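EAL domain protein (Vibrio cholerae serotype O1, PDB 6IJ2) probably hydrolyses the cyclic dinucleotides c-di-GMP and cGAMP as an EAL-family phosphodiesterase that binds metal ions at its active site. Local coordinates at residues 149-162 with 169-181. The protein carries 1 engineered substitution. Sequence-based numbering, arbitrary orientation.
With CA (calcium ion), chain I; CA (calcium ion), chain L; CA (calcium ion), chain K; CA (calcium ion), chain J.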
# COMPACT_ATOMS: atom_id res chain seq x y z
N LYS A 149 -18.26 12.57 -5.12
CA LYS A 149 -18.83 13.06 -3.88
C LYS A 149 -19.71 14.29 -4.12
O LYS A 149 -20.80 14.40 -3.55
CB LYS A 149 -17.73 13.40 -2.88
CG LYS A 149 -16.97 12.19 -2.34
CD LYS A 149 -16.00 12.61 -1.25
CE LYS A 149 -15.93 11.57 -0.15
NZ LYS A 149 -15.47 12.17 1.13
N SER A 150 -19.25 15.21 -4.98
CA SER A 150 -20.01 16.43 -5.24
C SER A 150 -21.33 16.14 -5.94
O SER A 150 -22.30 16.88 -5.74
CB SER A 150 -19.17 17.41 -6.06
OG SER A 150 -18.99 16.95 -7.39
N LEU A 151 -21.38 15.10 -6.76
CA LEU A 151 -22.63 14.73 -7.41
C LEU A 151 -23.59 14.00 -6.49
O LEU A 151 -24.75 13.82 -6.85
CB LEU A 151 -22.35 13.87 -8.64
CG LEU A 151 -21.59 14.53 -9.79
CD1 LEU A 151 -21.58 13.62 -11.00
CD2 LEU A 151 -22.21 15.87 -10.14
N GLY A 152 -23.13 13.56 -5.31
CA GLY A 152 -23.98 12.86 -4.36
C GLY A 152 -23.67 11.39 -4.18
O GLY A 152 -24.26 10.76 -3.29
N PHE A 153 -22.75 10.82 -4.96
CA PHE A 153 -22.39 9.42 -4.81
C PHE A 153 -21.68 9.17 -3.49
O PHE A 153 -20.99 10.04 -2.96
CB PHE A 153 -21.48 8.98 -5.96
CG PHE A 153 -22.17 8.94 -7.28
CD1 PHE A 153 -23.09 7.94 -7.56
CD2 PHE A 153 -21.93 9.91 -8.24
CE1 PHE A 153 -23.75 7.90 -8.77
CE2 PHE A 153 -22.60 9.88 -9.46
CZ PHE A 153 -23.50 8.87 -9.73
N GLN A 154 -21.87 7.96 -2.96
CA GLN A 154 -20.99 7.46 -1.91
C GLN A 154 -19.73 6.89 -2.56
O GLN A 154 -19.74 6.47 -3.72
CB GLN A 154 -21.70 6.39 -1.08
CG GLN A 154 -22.85 6.94 -0.22
CD GLN A 154 -22.34 7.78 0.94
OE1 GLN A 154 -21.59 7.29 1.79
NE2 GLN A 154 -22.73 9.04 0.97
N THR A 155 -18.62 6.93 -1.83
CA THR A 155 -17.33 6.47 -2.33
C THR A 155 -16.64 5.58 -1.31
O THR A 155 -16.80 5.75 -0.10
CB THR A 155 -16.38 7.63 -2.67
OG1 THR A 155 -16.06 8.34 -1.47
CG2 THR A 155 -17.07 8.58 -3.67
N ALA A 156 -15.82 4.65 -1.82
CA ALA A 156 -15.05 3.73 -0.99
C ALA A 156 -13.70 3.45 -1.61
O ALA A 156 -13.58 3.33 -2.84
CB ALA A 156 -15.78 2.39 -0.80
N ILE A 157 -12.68 3.31 -0.76
CA ILE A 157 -11.43 2.68 -1.16
C ILE A 157 -11.62 1.17 -1.07
O ILE A 157 -11.97 0.65 -0.01
CB ILE A 157 -10.26 3.16 -0.29
CG1 ILE A 157 -10.02 4.65 -0.53
CG2 ILE A 157 -9.00 2.35 -0.58
CD1 ILE A 157 -8.95 5.23 0.31
N ASP A 158 -11.43 0.47 -2.18
CA ASP A 158 -11.79 -0.94 -2.27
C ASP A 158 -10.76 -1.85 -1.60
O ASP A 158 -11.11 -2.82 -0.91
CB ASP A 158 -11.95 -1.30 -3.75
CG ASP A 158 -12.70 -2.61 -3.99
OD1 ASP A 158 -13.00 -3.35 -3.03
OD2 ASP A 158 -13.01 -2.87 -5.16
N ASP A 159 -9.48 -1.57 -1.77
CA ASP A 159 -8.53 -2.63 -1.48
C ASP A 159 -7.51 -2.15 -0.47
O ASP A 159 -6.31 -2.24 -0.71
CB ASP A 159 -7.84 -3.10 -2.76
CG ASP A 159 -8.82 -3.59 -3.83
OD1 ASP A 159 -10.00 -3.88 -3.52
OD2 ASP A 159 -8.40 -3.71 -5.01
N PHE A 160 -7.97 -1.63 0.67
CA PHE A 160 -7.02 -1.23 1.70
C PHE A 160 -6.33 -2.45 2.30
O PHE A 160 -6.98 -3.37 2.79
CB PHE A 160 -7.72 -0.45 2.80
CG PHE A 160 -6.77 0.15 3.79
CD1 PHE A 160 -6.24 1.41 3.58
CD2 PHE A 160 -6.43 -0.54 4.93
CE1 PHE A 160 -5.39 1.97 4.50
CE2 PHE A 160 -5.55 0.01 5.86
CZ PHE A 160 -5.04 1.27 5.64
N GLY A 161 -5.01 -2.42 2.31
CA GLY A 161 -4.25 -3.53 2.85
C GLY A 161 -3.80 -4.55 1.84
O GLY A 161 -3.24 -5.59 2.25
N SER A 162 -4.00 -4.30 0.55
CA SER A 162 -3.43 -5.15 -0.49
C SER A 162 -3.10 -4.28 -1.70
O SER A 162 -3.46 -3.11 -1.76
CB SER A 162 -4.39 -6.26 -0.89
OG SER A 162 -5.53 -5.71 -1.51
N LEU A 169 -3.29 6.97 -0.57
CA LEU A 169 -4.52 7.65 -0.96
C LEU A 169 -5.09 8.46 0.19
O LEU A 169 -5.35 9.66 0.04
CB LEU A 169 -5.53 6.61 -1.44
CG LEU A 169 -5.07 5.81 -2.67
CD1 LEU A 169 -6.15 4.83 -3.11
CD2 LEU A 169 -4.71 6.75 -3.80
N LEU A 170 -5.25 7.83 1.36
CA LEU A 170 -5.90 8.46 2.51
C LEU A 170 -5.20 9.73 2.97
O LEU A 170 -5.83 10.57 3.62
CB LEU A 170 -5.96 7.49 3.68
CG LEU A 170 -6.88 6.31 3.49
CD1 LEU A 170 -6.85 5.43 4.72
CD2 LEU A 170 -8.27 6.85 3.26
N ALA A 171 -3.90 9.87 2.68
CA ALA A 171 -3.18 11.07 3.07
C ALA A 171 -3.70 12.31 2.36
O ALA A 171 -3.63 13.42 2.90
CB ALA A 171 -1.67 10.91 2.81
N ASP A 172 -4.25 12.15 1.16
CA ASP A 172 -4.64 13.30 0.36
C ASP A 172 -6.14 13.43 0.12
O ASP A 172 -6.59 14.51 -0.26
CB ASP A 172 -3.91 13.27 -0.99
CG ASP A 172 -2.43 13.62 -0.86
OD1 ASP A 172 -2.12 14.60 -0.15
OD2 ASP A 172 -1.58 12.91 -1.44
N PHE A 173 -6.93 12.38 0.34
CA PHE A 173 -8.38 12.50 0.28
C PHE A 173 -9.01 11.37 1.09
O PHE A 173 -8.38 10.34 1.34
CB PHE A 173 -8.91 12.47 -1.17
CG PHE A 173 -8.69 11.16 -1.87
CD1 PHE A 173 -7.49 10.91 -2.53
CD2 PHE A 173 -9.68 10.20 -1.90
CE1 PHE A 173 -7.29 9.72 -3.19
CE2 PHE A 173 -9.48 9.00 -2.55
CZ PHE A 173 -8.28 8.76 -3.20
N GLN A 174 -10.26 11.56 1.48
CA GLN A 174 -10.92 10.51 2.23
C GLN A 174 -12.25 10.16 1.57
O GLN A 174 -12.98 11.05 1.13
CB GLN A 174 -11.13 10.92 3.69
CG GLN A 174 -9.82 11.15 4.45
CD GLN A 174 -9.18 12.49 4.14
OE1 GLN A 174 -9.84 13.54 4.20
NE2 GLN A 174 -7.89 12.48 3.81
N THR A 175 -12.52 8.87 1.48
CA THR A 175 -13.80 8.37 1.01
C THR A 175 -14.75 8.20 2.19
O THR A 175 -14.38 8.35 3.35
CB THR A 175 -13.58 7.04 0.30
OG1 THR A 175 -12.71 6.23 1.11
CG2 THR A 175 -12.90 7.27 -1.04
N ASN A 176 -16.02 7.91 1.86
CA ASN A 176 -16.99 7.59 2.90
C ASN A 176 -16.62 6.31 3.64
O ASN A 176 -16.73 6.24 4.87
CB ASN A 176 -18.38 7.43 2.28
CG ASN A 176 -18.83 8.67 1.58
OD1 ASN A 176 -18.87 8.73 0.35
ND2 ASN A 176 -19.14 9.69 2.36
N ILE A 177 -16.22 5.30 2.89
CA ILE A 177 -15.94 3.97 3.41
C ILE A 177 -14.54 3.54 2.96
O ILE A 177 -14.08 3.92 1.88
CB ILE A 177 -17.03 2.98 2.94
CG1 ILE A 177 -18.29 3.18 3.80
CG2 ILE A 177 -16.56 1.54 3.01
CD1 ILE A 177 -19.51 2.43 3.34
N VAL A 178 -13.85 2.79 3.81
CA VAL A 178 -12.63 2.09 3.41
C VAL A 178 -12.89 0.61 3.61
O VAL A 178 -13.24 0.18 4.71
CB VAL A 178 -11.39 2.56 4.19
CG1 VAL A 178 -10.22 1.61 3.95
CG2 VAL A 178 -10.96 3.91 3.69
N LYS A 179 -12.79 -0.17 2.52
CA LYS A 179 -12.96 -1.61 2.58
C LYS A 179 -11.62 -2.25 2.87
O LYS A 179 -10.63 -1.96 2.18
CB LYS A 179 -13.53 -2.16 1.26
CG LYS A 179 -14.90 -1.56 0.98
CD LYS A 179 -15.96 -2.63 0.68
CE LYS A 179 -15.90 -3.11 -0.69
NZ LYS A 179 -16.99 -4.10 -1.05
N VAL A 180 -11.57 -3.11 3.89
CA VAL A 180 -10.30 -3.71 4.32
C VAL A 180 -10.18 -5.08 3.68
O VAL A 180 -11.04 -5.95 3.87
CB VAL A 180 -10.22 -3.80 5.85
CG1 VAL A 180 -8.88 -4.47 6.25
CG2 VAL A 180 -10.31 -2.42 6.45
N ASP A 181 -9.07 -5.27 2.96
CA ASP A 181 -8.85 -6.49 2.19
C ASP A 181 -8.91 -7.72 3.10
O ASP A 181 -8.46 -7.68 4.25
CB ASP A 181 -7.48 -6.43 1.50
CG ASP A 181 -7.20 -7.65 0.66
OD1 ASP A 181 -7.77 -7.75 -0.43
OD2 ASP A 181 -6.42 -8.51 1.09
CA CA I . -11.61 -4.90 -1.97
CA CA L . -10.44 -4.36 -6.24
CA CA K . -4.47 -1.13 -1.85
CA CA J . -14.89 -4.33 -4.71
O HOH W 1 -3.78 -8.12 2.41
O HOH W 2 -15.19 -5.66 -2.83
O HOH W 3 -9.50 -5.88 -1.83
O HOH W 4 -4.87 -1.33 -4.32
O HOH W 5 -5.67 0.93 -1.87
O HOH W 6 -10.75 -4.78 -8.57
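Ile157 and Phe160 pack against Leu170 and Val178 at the apolar centre of a beta-alpha-beta unit in the EAL barrel, where strand 154-160 runs parallel to strand 177-180 and helix 166-170 lies between them in sequence. The extended Ile157 chain brings CD1 tightly against Leu170 CD2, 3.4 Å apart. Phe160 turns its ring away from its own N (chi1 -172°), which brings CB within 3.4 Å of Val178 CG1 and sends CE1 to Leu170 CD1; helix 192-207 covers this layer through Cys201 and Phe205. Branched and aromatic side chains suit a face closed between sheet and helices, whereas Ala156 points to the face it shares with Ile177, where its small CB meets Ile177 CG2 and its side chain also touches Met126 of strand 125-129.

Backbone bonds hold the strands together. Ile177 O is gripped twice, by Ile157 N and by Thr175 OG1, which arrive from opposite faces of the carbonyl plane. A beta bulge shifts the register by one between Ile157 and Phe160, and the chain turns a corner at Asp158. There the carboxylates of Asp158 and Asp159 bind the calcium cluster that also holds a phosphate of the bound RNA. Lys179 NZ forms a salt bridge with Glu128, another calcium ligand, and bonds to a calcium-bound water.

Beyond the cluster, Ser162 OG makes a weak hydrogen bond to Asp181 OD1; Asp181 is the N-cap of the next helix, its OD2 bonded to Gly183. The carbonyls of Asp159 and Ser162 bind a separate calcium. At the other end, Lys149, bent at chi3, gives NZ to Gln174 O at 2.7 Å. The side-chain carbonyl of Asn176, just before strand 177-180, acts as a backbone carbonyl would: OD1 accepts from Thr155 N, 2.8 Å away, on an in-plane lone pair.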